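Local coordinates for nuclear protein localization protein 4 homolog (Drosophila melanogaster, PDB 4RV0) that probably belongs to a complex that binds ubiquitinated proteins and helps export misfolded proteins from the ER for degradation by the proteasome, at residues Ile12-Ala17 and Asp75-Lys80; His33-Val38 and Asp45-Phe50; Ser29-Leu34 and Gln65-Ser70. One frame throughout, in Å; residues are numbered along the deposited sequence.

All three interactions lie in the ubiquitin-like domain of the protein, but at different depths. Interaction 1 is the buried one: neighbouring strands 10-16 and 76-80 are joined by a ladder of backbone hydrogen bonds, and one face of the pair meets another protein. Interaction 2, partly buried, is side-chain work, setting helix 31-41 against strand 48-50 and the loop before it; it shares the sheet with interaction 1, since strand 48-50 borders 76-80. Interaction 3 uses the start of the same helix and lies nearer the surface, with two backbone bonds and thin apolar packing. L34 serves interactions 2 and 3, and its CD1 also reaches I12 of interaction 1.

Interaction 1: Ile12-Ala17 and Asp75-Lys80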
ATOM      1  N   ILE B  12      15.792  -2.815  -0.114  1.00 13.18           N
ATOM      2  CA  ILE B  12      14.978  -3.734  -0.904  1.00 11.40           C
ATOM      3  C   ILE B  12      13.704  -4.026  -0.132  1.00 11.54           C
ATOM      4  O   ILE B  12      13.758  -4.405   1.049  1.00 11.98           O
ATOM      5  CB  ILE B  12      15.692  -5.062  -1.207  1.00 11.60           C
ATOM      6  CG1 ILE B  12      16.955  -4.813  -2.038  1.00 11.96           C
ATOM      7  CG2 ILE B  12      14.747  -6.010  -1.932  1.00  8.03           C
ATOM      8  CD1 ILE B  12      16.691  -4.098  -3.365  1.00 13.01           C
ATOM      9  N   ARG B  13      12.562  -3.850  -0.790  1.00  9.25           N
ATOM     10  CA  ARG B  13      11.280  -4.068  -0.138  1.00 11.42           C
ATOM     11  C   ARG B  13      10.734  -5.433  -0.504  1.00  8.50           C
ATOM     12  O   ARG B  13      10.661  -5.796  -1.676  1.00  8.81           O
ATOM     13  CB  ARG B  13      10.283  -2.980  -0.519  1.00 10.28           C
ATOM     14  CG  ARG B  13      10.751  -1.574  -0.183  1.00 12.54           C
ATOM     15  CD  ARG B  13      10.521  -0.644  -1.394  1.00 15.46           C
ATOM     16  NE  ARG B  13       9.127  -0.255  -1.471  1.00 13.41           N
ATOM     17  CZ  ARG B  13       8.442   0.026  -2.577  1.00 13.09           C
ATOM     18  NH1 ARG B  13       9.000  -0.031  -3.777  1.00 13.05           N
ATOM     19  NH2 ARG B  13       7.166   0.375  -2.466  1.00 10.13           N
ATOM     20  N   VAL B  14      10.345  -6.188   0.511  1.00  5.67           N
ATOM     21  CA  VAL B  14       9.827  -7.524   0.281  1.00  5.24           C
ATOM     22  C   VAL B  14       8.349  -7.590   0.604  1.00  5.75           C
ATOM     23  O   VAL B  14       7.969  -7.500   1.768  1.00  8.17           O
ATOM     24  CB  VAL B  14      10.552  -8.565   1.125  1.00  5.35           C
ATOM     25  CG1 VAL B  14       9.973  -9.957   0.826  1.00  5.90           C
ATOM     26  CG2 VAL B  14      12.058  -8.502   0.880  1.00  4.73           C
ATOM     27  N   GLN B  15       7.531  -7.753  -0.428  1.00  5.34           N
ATOM     28  CA  GLN B  15       6.091  -7.919  -0.262  1.00  6.92           C
ATOM     29  C   GLN B  15       5.739  -9.374   0.016  1.00  7.26           C
ATOM     30  O   GLN B  15       6.101 -10.269  -0.746  1.00  7.07           O
ATOM     31  CB  GLN B  15       5.355  -7.431  -1.506  1.00  7.56           C
ATOM     32  CG  GLN B  15       3.824  -7.642  -1.498  1.00 13.16           C
ATOM     33  CD  GLN B  15       3.078  -6.658  -0.610  1.00  9.64           C
ATOM     34  OE1 GLN B  15       2.833  -5.520  -1.000  1.00  9.97           O
ATOM     35  NE2 GLN B  15       2.700  -7.101   0.583  1.00  6.50           N
ATOM     36  N   SER B  16       5.099  -9.615   1.152  1.00  8.54           N
ATOM     37  CA  SER B  16       4.528 -10.922   1.441  1.00  8.10           C
ATOM     38  C   SER B  16       3.084 -10.738   1.924  1.00 10.51           C
ATOM     39  O   SER B  16       2.578  -9.606   1.974  1.00  8.68           O
ATOM     40  CB  SER B  16       5.378 -11.649   2.488  1.00  9.40           C
ATOM     41  OG  SER B  16       5.208 -11.070   3.763  1.00 10.54           O
ATOM     42  N   ALA B  17       2.423 -11.831   2.297  1.00 11.03           N
ATOM     43  CA  ALA B  17       1.078 -11.728   2.865  1.00  9.33           C
ATOM     44  C   ALA B  17       1.071 -11.075   4.246  1.00  7.35           C
ATOM     45  O   ALA B  17       0.018 -10.708   4.746  1.00  6.62           O
ATOM     46  CB  ALA B  17       0.409 -13.097   2.917  1.00 10.72           C
ATOM     47  N   ASP B  75      13.592  -0.916  -4.876  1.00 14.25           N
ATOM     48  CA  ASP B  75      12.833  -1.917  -5.625  1.00 11.14           C
ATOM     49  C   ASP B  75      12.058  -2.820  -4.686  1.00 13.39           C
ATOM     50  O   ASP B  75      12.514  -3.113  -3.577  1.00 11.30           O
ATOM     51  CB  ASP B  75      13.737  -2.768  -6.518  1.00 16.49           C
ATOM     52  CG  ASP B  75      14.061  -2.091  -7.833  1.00 17.24           C
ATOM     53  OD1 ASP B  75      13.642  -0.925  -8.031  1.00 22.21           O
ATOM     54  OD2 ASP B  75      14.754  -2.717  -8.658  1.00 27.68           O
HETATM   55  N   MSE B  76      10.890  -3.266  -5.133  1.00 12.32           N
HETATM   56  CA  MSE B  76      10.109  -4.222  -4.369  1.00 13.99           C
HETATM   57  C   MSE B  76      10.188  -5.589  -5.025  1.00 11.21           C
HETATM   58  O   MSE B  76      10.030  -5.711  -6.243  1.00 12.15           O
HETATM   59  CB  MSE B  76       8.653  -3.776  -4.286  1.00 17.52           C
HETATM   60  CG  MSE B  76       7.806  -4.636  -3.362  1.00 17.66           C
HETATM   61 SE   MSE B  76       6.556  -3.555  -2.301  1.00 33.81          SE
HETATM   62  CE  MSE B  76       5.481  -2.845  -3.763  1.00 17.51           C
ATOM     63  N   VAL B  77      10.450  -6.617  -4.227  1.00  9.39           N
ATOM     64  CA  VAL B  77      10.334  -7.990  -4.713  1.00 11.99           C
ATOM     65  C   VAL B  77       9.172  -8.670  -4.001  1.00 11.77           C
ATOM     66  O   VAL B  77       8.635  -8.133  -3.026  1.00  9.79           O
ATOM     67  CB  VAL B  77      11.645  -8.795  -4.563  1.00 10.96           C
ATOM     68  CG1 VAL B  77      12.741  -8.148  -5.374  1.00 11.80           C
ATOM     69  CG2 VAL B  77      12.054  -8.883  -3.108  1.00  9.45           C
ATOM     70  N   TYR B  78       8.766  -9.826  -4.513  1.00 10.33           N
ATOM     71  CA  TYR B  78       7.540 -10.486  -4.075  1.00 12.68           C
ATOM     72  C   TYR B  78       7.833 -11.878  -3.569  1.00 12.00           C
ATOM     73  O   TYR B  78       8.429 -12.702  -4.275  1.00 12.56           O
ATOM     74  CB  TYR B  78       6.495 -10.504  -5.206  1.00 12.40           C
ATOM     75  CG  TYR B  78       6.135  -9.104  -5.635  1.00 15.87           C
ATOM     76  CD1 TYR B  78       5.055  -8.434  -5.065  1.00 15.21           C
ATOM     77  CD2 TYR B  78       6.910  -8.432  -6.571  1.00 15.05           C
ATOM     78  CE1 TYR B  78       4.746  -7.130  -5.442  1.00 18.09           C
ATOM     79  CE2 TYR B  78       6.611  -7.139  -6.952  1.00 17.89           C
ATOM     80  CZ  TYR B  78       5.531  -6.493  -6.386  1.00 17.00           C
ATOM     81  OH  TYR B  78       5.249  -5.203  -6.778  1.00 19.71           O
ATOM     82  N   LEU B  79       7.409 -12.134  -2.342  1.00 10.05           N
ATOM     83  CA  LEU B  79       7.688 -13.401  -1.706  1.00 10.01           C
ATOM     84  C   LEU B  79       6.578 -14.402  -1.981  1.00 15.24           C
ATOM     85  O   LEU B  79       5.394 -14.101  -1.818  1.00 11.87           O
ATOM     86  CB  LEU B  79       7.927 -13.208  -0.195  1.00 11.11           C
ATOM     87  CG  LEU B  79       8.423 -14.412   0.621  1.00 16.48           C
ATOM     88  CD1 LEU B  79       9.261 -13.955   1.808  1.00 13.36           C
ATOM     89  CD2 LEU B  79       7.263 -15.297   1.107  1.00 16.17           C
ATOM     90  N   LYS B  80       6.987 -15.586  -2.432  1.00 14.62           N
ATOM     91  CA  LYS B  80       6.090 -16.712  -2.650  1.00 20.49           C
ATOM     92  C   LYS B  80       6.486 -17.904  -1.790  1.00 20.70           C
ATOM     93  O   LYS B  80       7.642 -18.329  -1.808  1.00 15.71           O
ATOM     94  CB  LYS B  80       6.143 -17.150  -4.114  1.00 20.82           C
ATOM     95  CG  LYS B  80       5.306 -18.397  -4.371  1.00 25.65           C
ATOM     96  CD  LYS B  80       5.394 -18.861  -5.809  1.00 24.06           C
ATOM     97  CE  LYS B  80       4.341 -19.929  -6.084  1.00 32.70           C
ATOM     98  NZ  LYS B  80       4.312 -20.296  -7.522  1.00 36.28           N
TER
HETATM   99  O   HOH W   1       4.320 -11.918  -2.768  1.00 16.07           O
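The carbonyl oxygen of D75 opens the ladder, accepting from the backbone N of R13 at 2.9 Å. The D75 carboxylate turns elsewhere, to the backbone N of R72. Next, selenomethionine M76 pairs with R13, their side chains on the face of the sheet that also carries Q15 and Y78. M76 CG stands anti to the backbone N (chi1 -173°) and the chain then bends, bringing SE 3.9 Å above the plane of the R13 guanidinium, displaced toward the rim. That guanidinium is fixed by polar partners beyond the pair: NH1 bonds to the carbonyl of G74, and NH2 forms a salt bridge with an acidic side chain of another protein's chain.

V77 engages the neighbouring strand through both backbone groups. Its N donates to R13 O at 2.7 Å, and its O accepts from Q15 N at 2.8 Å. Its side chain emerges on the reverse face, where V77 CG2 lies 4.0 Å from V14 CG2 and also meets I12. At Y78 the ring returns to the Q15 face: CD1 touches Q15 CB at 3.7 Å, with the ring and the Q15 amide planes 25° apart. The Q15 amide itself donates to the carbonyl of S16. L79 N then closes the ladder on Q15 O at 2.8 Å, a water bridges Q15 O and L79 O, and L79 CB packs 4.0 Å from V14 CG1.

R13 and Q15 each use both N and O, bonding to the residues flanking the one they face (D75 and V77, then V77 and L79), the parallel pattern; the strand segments run at 32° to each other, a twisted pair. First and last strands lying side by side at the middle of a mixed sheet are the signature of the ubiquitin-like beta-grasp fold.

Interaction 2: His33-Val38 and Asp45-Phe50; sequences HLYDSV and DGFGLF
L49 is the knob of this contact, and Y35, V38 and L34 form the hollow that receives it. The fit is closest on Y35: L49 CD1 stands over the centre of the ring, 4.0 Å from the Y35 centroid and only 6° off the ring normal, a CH-pi contact. The same methyl meets V38 CG2 tip to tip at 4.1 Å, and L34 CG bounds it at 4.2 Å. One branch of a single leucine thus touches three residues of the helix.

A second bump, F47, fills the groove between Y35 and V38. Its CG sits between the backbone N and the carbonyl carbon (chi1 66°), which lays the ring against the helix so that F47 CE1 comes within 3.5 Å of Y35 CD1. The two ring planes differ by just 17°, yet the centroids are 5.5 Å apart; the rings have slid past one another and barely overlap. F47 CZ and CE1 also press on V38, with CZ 3.9 Å from V38 CG1. G48 CA lies at the edge of the Y35 ring; a CB there would point away from the helix and run into the F50 ring. This is the helix-on-sheet core of the beta-grasp fold: V38 and L49 also meet V14 and L79.

The far end of Y35 is polar. Its OH accepts from the backbone N of L49 at 3.1 Å and is also hydrogen-bonded to the carbonyl of L59. Chemically, then, Y35 has two roles: its ring is a greasy floor for L49, while its hydroxyl spans from one backbone N-H to another residue's carbonyl. Both polar bonds grip the hydroxyl while L49 lies over one ring face, which probably limits how far the ring can shift.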
ATOM      1  N   HIS B  33      22.647 -13.745   0.085  1.00 13.08           N
ATOM      2  CA  HIS B  33      22.625 -12.950   1.295  1.00 13.93           C
ATOM      3  C   HIS B  33      21.272 -12.277   1.478  1.00 11.39           C
ATOM      4  O   HIS B  33      20.798 -12.144   2.605  1.00 11.95           O
ATOM      5  CB  HIS B  33      23.766 -11.931   1.318  1.00 14.41           C
ATOM      6  CG  HIS B  33      23.837 -11.140   2.589  1.00 15.84           C
ATOM      7  ND1 HIS B  33      23.969  -9.777   2.605  1.00 18.35           N
ATOM      8  CD2 HIS B  33      23.774 -11.533   3.883  1.00 15.92           C
ATOM      9  CE1 HIS B  33      23.996  -9.346   3.863  1.00 13.86           C
ATOM     10  NE2 HIS B  33      23.869 -10.402   4.651  1.00 15.10           N
ATOM     11  N   LEU B  34      20.651 -11.862   0.375  1.00 12.41           N
ATOM     12  CA  LEU B  34      19.312 -11.277   0.430  1.00 13.66           C
ATOM     13  C   LEU B  34      18.335 -12.314   0.966  1.00 10.93           C
ATOM     14  O   LEU B  34      17.537 -12.032   1.869  1.00  8.37           O
ATOM     15  CB  LEU B  34      18.864 -10.773  -0.945  1.00 11.45           C
ATOM     16  CG  LEU B  34      17.454 -10.180  -1.077  1.00 10.07           C
ATOM     17  CD1 LEU B  34      17.251  -8.958  -0.182  1.00  9.00           C
ATOM     18  CD2 LEU B  34      17.165  -9.814  -2.543  1.00 11.89           C
ATOM     19  N   TYR B  35      18.419 -13.523   0.422  1.00 11.72           N
ATOM     20  CA  TYR B  35      17.582 -14.625   0.887  1.00 11.82           C
ATOM     21  C   TYR B  35      17.813 -14.904   2.372  1.00 10.68           C
ATOM     22  O   TYR B  35      16.857 -15.067   3.136  1.00 10.95           O
ATOM     23  CB  TYR B  35      17.810 -15.880   0.048  1.00 12.07           C
ATOM     24  CG  TYR B  35      16.969 -15.969  -1.215  1.00 13.14           C
ATOM     25  CD1 TYR B  35      15.804 -16.710  -1.237  1.00  9.29           C
ATOM     26  CD2 TYR B  35      17.356 -15.317  -2.388  1.00 17.93           C
ATOM     27  CE1 TYR B  35      15.036 -16.813  -2.394  1.00 15.03           C
ATOM     28  CE2 TYR B  35      16.597 -15.413  -3.555  1.00 14.03           C
ATOM     29  CZ  TYR B  35      15.434 -16.160  -3.546  1.00 18.77           C
ATOM     30  OH  TYR B  35      14.661 -16.268  -4.687  1.00 17.39           O
ATOM     31  N   ASP B  36      19.081 -14.961   2.779  1.00 10.02           N
ATOM     32  CA  ASP B  36      19.414 -15.176   4.186  1.00 11.68           C
ATOM     33  C   ASP B  36      18.870 -14.038   5.053  1.00  8.43           C
ATOM     34  O   ASP B  36      18.366 -14.268   6.153  1.00  9.18           O
ATOM     35  CB  ASP B  36      20.937 -15.324   4.402  1.00  9.09           C
ATOM     36  CG  ASP B  36      21.506 -16.639   3.851  1.00 15.21           C
ATOM     37  OD1 ASP B  36      20.762 -17.644   3.802  1.00 13.81           O
ATOM     38  OD2 ASP B  36      22.713 -16.668   3.489  1.00 12.16           O
ATOM     39  N   SER B  37      18.997 -12.810   4.563  1.00  9.73           N
ATOM     40  CA  SER B  37      18.481 -11.641   5.268  1.00 10.46           C
ATOM     41  C   SER B  37      16.963 -11.733   5.465  1.00  9.13           C
ATOM     42  O   SER B  37      16.440 -11.442   6.547  1.00  6.98           O
ATOM     43  CB  SER B  37      18.832 -10.371   4.502  1.00 11.54           C
ATOM     44  OG  SER B  37      20.232 -10.227   4.392  1.00 16.32           O
ATOM     45  N   VAL B  38      16.258 -12.139   4.415  1.00  7.00           N
ATOM     46  CA  VAL B  38      14.816 -12.283   4.508  1.00  7.06           C
ATOM     47  C   VAL B  38      14.418 -13.358   5.514  1.00 10.48           C
ATOM     48  O   VAL B  38      13.532 -13.139   6.342  1.00  9.20           O
ATOM     49  CB  VAL B  38      14.190 -12.554   3.131  1.00  8.95           C
ATOM     50  CG1 VAL B  38      12.710 -12.834   3.277  1.00 10.98           C
ATOM     51  CG2 VAL B  38      14.414 -11.350   2.214  1.00 14.04           C
ATOM     52  N   ASP B  45       8.960 -20.494   5.813  1.00 22.91           N
ATOM     53  CA  ASP B  45       9.481 -21.793   5.407  1.00 21.50           C
ATOM     54  C   ASP B  45      10.024 -21.583   4.001  1.00 25.77           C
ATOM     55  O   ASP B  45      10.353 -20.446   3.649  1.00 22.60           O
ATOM     56  CB  ASP B  45       8.362 -22.832   5.414  1.00 21.82           C
ATOM     57  CG  ASP B  45       7.996 -23.282   6.831  1.00 24.18           C
ATOM     58  OD1 ASP B  45       8.824 -23.092   7.744  1.00 28.14           O
ATOM     59  OD2 ASP B  45       6.879 -23.796   7.038  1.00 33.12           O
ATOM     60  N   GLY B  46      10.191 -22.655   3.226  1.00 19.73           N
ATOM     61  CA  GLY B  46      10.603 -22.527   1.836  1.00 16.73           C
ATOM     62  C   GLY B  46       9.913 -21.419   1.055  1.00 18.39           C
ATOM     63  O   GLY B  46       8.713 -21.477   0.818  1.00 23.81           O
ATOM     64  N   PHE B  47      10.646 -20.355   0.741  1.00 16.79           N
ATOM     65  CA  PHE B  47      10.086 -19.263  -0.056  1.00 18.00           C
ATOM     66  C   PHE B  47      10.891 -18.983  -1.310  1.00 14.86           C
ATOM     67  O   PHE B  47      12.096 -19.248  -1.365  1.00 17.02           O
ATOM     68  CB  PHE B  47       9.973 -17.973   0.763  1.00 15.03           C
ATOM     69  CG  PHE B  47      11.303 -17.394   1.172  1.00 18.01           C
ATOM     70  CD1 PHE B  47      11.907 -16.393   0.416  1.00 13.50           C
ATOM     71  CD2 PHE B  47      11.946 -17.847   2.319  1.00 20.70           C
ATOM     72  CE1 PHE B  47      13.139 -15.853   0.806  1.00 15.02           C
ATOM     73  CE2 PHE B  47      13.168 -17.306   2.721  1.00 15.23           C
ATOM     74  CZ  PHE B  47      13.763 -16.313   1.962  1.00 14.47           C
ATOM     75  N   GLY B  48      10.239 -18.390  -2.300  1.00 14.17           N
ATOM     76  CA  GLY B  48      10.954 -17.815  -3.426  1.00 14.52           C
ATOM     77  C   GLY B  48      10.743 -16.308  -3.454  1.00 13.46           C
ATOM     78  O   GLY B  48       9.730 -15.813  -2.958  1.00 10.73           O
ATOM     79  N   LEU B  49      11.710 -15.582  -4.007  1.00 12.25           N
ATOM     80  CA  LEU B  49      11.578 -14.151  -4.226  1.00 15.85           C
ATOM     81  C   LEU B  49      11.484 -13.884  -5.720  1.00 18.75           C
ATOM     82  O   LEU B  49      12.258 -14.430  -6.513  1.00 18.71           O
ATOM     83  CB  LEU B  49      12.750 -13.374  -3.624  1.00 11.64           C
ATOM     84  CG  LEU B  49      12.930 -13.473  -2.109  1.00 12.61           C
ATOM     85  CD1 LEU B  49      14.150 -12.727  -1.681  1.00  9.67           C
ATOM     86  CD2 LEU B  49      11.721 -12.904  -1.406  1.00  8.78           C
ATOM     87  N   PHE B  50      10.538 -13.029  -6.094  1.00 16.80           N
ATOM     88  CA  PHE B  50      10.242 -12.767  -7.492  1.00 18.72           C
ATOM     89  C   PHE B  50      10.226 -11.279  -7.794  1.00 21.74           C
ATOM     90  O   PHE B  50       9.971 -10.450  -6.914  1.00 16.57           O
ATOM     91  CB  PHE B  50       8.915 -13.410  -7.894  1.00 21.27           C
ATOM     92  CG  PHE B  50       8.910 -14.910  -7.791  1.00 21.14           C
ATOM     93  CD1 PHE B  50       9.062 -15.685  -8.926  1.00 23.43           C
ATOM     94  CD2 PHE B  50       8.738 -15.540  -6.571  1.00 16.88           C
ATOM     95  CE1 PHE B  50       9.049 -17.069  -8.847  1.00 27.89           C
ATOM     96  CE2 PHE B  50       8.733 -16.923  -6.483  1.00 23.01           C
ATOM     97  CZ  PHE B  50       8.884 -17.688  -7.623  1.00 22.67           C
TER

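Interaction 3: Ser29-Leu34 and Gln65-Ser70; sequences SNLKHL and QLVGTS
Two backbone hydrogen bonds join S29 and L31 to the other segment. V67 N donates to S29 O at 2.7 Å in a nearly straight bond (170°). L31 N reaches Q65 O at 3.0 Å with a more bent N-H...O angle of 145°. Between these bonds N30 and L66 form a single backbone bridge, their CA atoms 4.1 Å apart, and CA-H groups of both add contacts to the same two carbonyls.

N30 and L66 each sit at the N-cap of a helix. N30 OD1 accepts from H33 N at 3.0 Å, the donor standing above the carbonyl plane, while L66 O takes both T69 N and T69 OG1 from one face.

Outward from the bridge, L31 supplies much of the packing. L31 CD1 lies against the Q65 side chain, 3.4 Å from its OE1, and L31 CD2 is 4.0 Å from S70 OG and 4.2 Å from V67 CA. V67 CG2 rests on the carbonyl of N30 and, more loosely, on L34 CB. Replacing L31 with an alanine would probably leave the Q65 side chain and S70 without their apolar neighbour and open a gap beside V67.

The arrangement ties the N-terminus of the main helix to the short helix before the last strand, as in ubiquitin-like beta-grasp domains.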
ATOM      1  N   SER B  29      26.436  -7.029  -2.170  1.00 19.59           N
ATOM      2  CA  SER B  29      26.144  -8.357  -1.643  1.00 26.32           C
ATOM      3  C   SER B  29      25.542  -9.183  -2.756  1.00 25.86           C
ATOM      4  O   SER B  29      25.171  -8.672  -3.820  1.00 22.81           O
ATOM      5  CB  SER B  29      25.170  -8.327  -0.461  1.00 23.70           C
ATOM      6  OG  SER B  29      25.750  -7.715   0.665  1.00 23.82           O
ATOM      7  N   ASN B  30      25.462 -10.476  -2.498  1.00 27.77           N
ATOM      8  CA  ASN B  30      24.937 -11.414  -3.451  1.00 23.84           C
ATOM      9  C   ASN B  30      23.491 -11.762  -3.126  1.00 24.99           C
ATOM     10  O   ASN B  30      23.021 -11.492  -2.017  1.00 20.60           O
ATOM     11  CB  ASN B  30      25.810 -12.649  -3.439  1.00 28.96           C
ATOM     12  CG  ASN B  30      25.870 -13.270  -2.072  1.00 28.88           C
ATOM     13  OD1 ASN B  30      24.983 -14.037  -1.699  1.00 30.32           O
ATOM     14  ND2 ASN B  30      26.888 -12.903  -1.288  1.00 29.00           N
ATOM     15  N   LEU B  31      22.791 -12.366  -4.081  1.00 23.29           N
ATOM     16  CA  LEU B  31      21.388 -12.705  -3.886  1.00 23.20           C
ATOM     17  C   LEU B  31      21.132 -13.692  -2.739  1.00 24.68           C
ATOM     18  O   LEU B  31      20.082 -13.622  -2.091  1.00 21.25           O
ATOM     19  CB  LEU B  31      20.753 -13.211  -5.185  1.00 19.40           C
ATOM     20  CG  LEU B  31      20.478 -12.186  -6.294  1.00 26.09           C
ATOM     21  CD1 LEU B  31      19.802 -12.859  -7.491  1.00 26.65           C
ATOM     22  CD2 LEU B  31      19.647 -11.022  -5.795  1.00 19.04           C
ATOM     23  N   LYS B  32      22.052 -14.630  -2.500  1.00 22.02           N
ATOM     24  CA  LYS B  32      21.885 -15.529  -1.359  1.00 20.81           C
ATOM     25  C   LYS B  32      21.824 -14.776  -0.046  1.00 14.30           C
ATOM     26  O   LYS B  32      21.043 -15.127   0.840  1.00 15.70           O
ATOM     27  CB  LYS B  32      22.985 -16.595  -1.265  1.00 23.66           C
ATOM     28  CG  LYS B  32      22.819 -17.437   0.010  1.00 17.82           C
ATOM     29  CD  LYS B  32      23.719 -18.644   0.047  1.00 18.84           C
ATOM     30  CE  LYS B  32      23.544 -19.439   1.335  1.00 14.35           C
ATOM     31  NZ  LYS B  32      23.952 -18.737   2.583  1.00  7.52           N
ATOM     32  N   HIS B  33      22.647 -13.745   0.085  1.00 13.08           N
ATOM     33  CA  HIS B  33      22.625 -12.950   1.295  1.00 13.93           C
ATOM     34  C   HIS B  33      21.272 -12.277   1.478  1.00 11.39           C
ATOM     35  O   HIS B  33      20.798 -12.144   2.605  1.00 11.95           O
ATOM     36  CB  HIS B  33      23.766 -11.931   1.318  1.00 14.41           C
ATOM     37  CG  HIS B  33      23.837 -11.140   2.589  1.00 15.84           C
ATOM     38  ND1 HIS B  33      23.969  -9.777   2.605  1.00 18.35           N
ATOM     39  CD2 HIS B  33      23.774 -11.533   3.883  1.00 15.92           C
ATOM     40  CE1 HIS B  33      23.996  -9.346   3.863  1.00 13.86           C
ATOM     41  NE2 HIS B  33      23.869 -10.402   4.651  1.00 15.10           N
ATOM     42  N   LEU B  34      20.651 -11.862   0.375  1.00 12.41           N
ATOM     43  CA  LEU B  34      19.312 -11.277   0.430  1.00 13.66           C
ATOM     44  C   LEU B  34      18.335 -12.314   0.966  1.00 10.93           C
ATOM     45  O   LEU B  34      17.537 -12.032   1.869  1.00  8.37           O
ATOM     46  CB  LEU B  34      18.864 -10.773  -0.945  1.00 11.45           C
ATOM     47  CG  LEU B  34      17.454 -10.180  -1.077  1.00 10.07           C
ATOM     48  CD1 LEU B  34      17.251  -8.958  -0.182  1.00  9.00           C
ATOM     49  CD2 LEU B  34      17.165  -9.814  -2.543  1.00 11.89           C
ATOM     50  N   GLN B  65      25.459 -13.550  -7.784  1.00 37.83           N
ATOM     51  CA  GLN B  65      24.790 -12.700  -8.741  1.00 29.99           C
ATOM     52  C   GLN B  65      24.666 -11.584  -7.741  1.00 28.63           C
ATOM     53  O   GLN B  65      24.245 -11.830  -6.614  1.00 31.12           O
ATOM     54  CB  GLN B  65      23.443 -13.243  -9.211  1.00 29.07           C
ATOM     55  CG  GLN B  65      23.564 -14.473 -10.111  1.00 41.47           C
ATOM     56  CD  GLN B  65      22.218 -15.062 -10.507  1.00 37.76           C
ATOM     57  OE1 GLN B  65      21.191 -14.766  -9.896  1.00 47.40           O
ATOM     58  NE2 GLN B  65      22.230 -15.947 -11.498  1.00 35.16           N
ATOM     59  N   LEU B  66      25.081 -10.377  -8.075  1.00 24.55           N
ATOM     60  CA  LEU B  66      25.074  -9.375  -7.032  1.00 26.68           C
ATOM     61  C   LEU B  66      23.688  -8.765  -6.934  1.00 30.56           C
ATOM     62  O   LEU B  66      22.927  -8.744  -7.912  1.00 31.43           O
ATOM     63  CB  LEU B  66      26.128  -8.294  -7.301  1.00 31.00           C
ATOM     64  CG  LEU B  66      27.567  -8.800  -7.470  1.00 26.78           C
ATOM     65  CD1 LEU B  66      28.530  -7.667  -7.733  1.00 29.64           C
ATOM     66  CD2 LEU B  66      28.003  -9.561  -6.240  1.00 32.13           C
ATOM     67  N   VAL B  67      23.348  -8.334  -5.723  1.00 29.09           N
ATOM     68  CA  VAL B  67      22.116  -7.603  -5.479  1.00 28.59           C
ATOM     69  C   VAL B  67      22.004  -6.456  -6.477  1.00 25.51           C
ATOM     70  O   VAL B  67      20.996  -6.309  -7.169  1.00 31.64           O
ATOM     71  CB  VAL B  67      22.072  -7.066  -4.033  1.00 23.95           C
ATOM     72  CG1 VAL B  67      21.073  -5.926  -3.900  1.00 18.26           C
ATOM     73  CG2 VAL B  67      21.766  -8.197  -3.060  1.00 17.17           C
ATOM     74  N   GLY B  68      23.074  -5.680  -6.584  1.00 24.74           N
ATOM     75  CA  GLY B  68      23.081  -4.496  -7.426  1.00 30.83           C
ATOM     76  C   GLY B  68      22.976  -4.687  -8.930  1.00 31.31           C
ATOM     77  O   GLY B  68      22.688  -3.729  -9.644  1.00 35.00           O
ATOM     78  N   THR B  69      23.200  -5.898  -9.428  1.00 29.32           N
ATOM     79  CA  THR B  69      23.070  -6.111 -10.863  1.00 30.44           C
ATOM     80  C   THR B  69      21.609  -6.276 -11.283  1.00 35.82           C
ATOM     81  O   THR B  69      21.217  -5.856 -12.378  1.00 36.71           O
ATOM     82  CB  THR B  69      23.932  -7.293 -11.384  1.00 38.21           C
ATOM     83  OG1 THR B  69      23.488  -8.532 -10.811  1.00 37.03           O
ATOM     84  CG2 THR B  69      25.407  -7.070 -11.058  1.00 36.65           C
ATOM     85  N   SER B  70      20.800  -6.875 -10.412  1.00 33.78           N
ATOM     86  CA  SER B  70      19.387  -7.095 -10.727  1.00 33.20           C
ATOM     87  C   SER B  70      18.430  -6.142  -9.998  1.00 29.31           C
ATOM     88  O   SER B  70      17.257  -6.043 -10.362  1.00 30.11           O
ATOM     89  CB  SER B  70      18.996  -8.558 -10.469  1.00 35.67           C
ATOM     90  OG  SER B  70      19.385  -8.985  -9.173  1.00 34.77           O
TER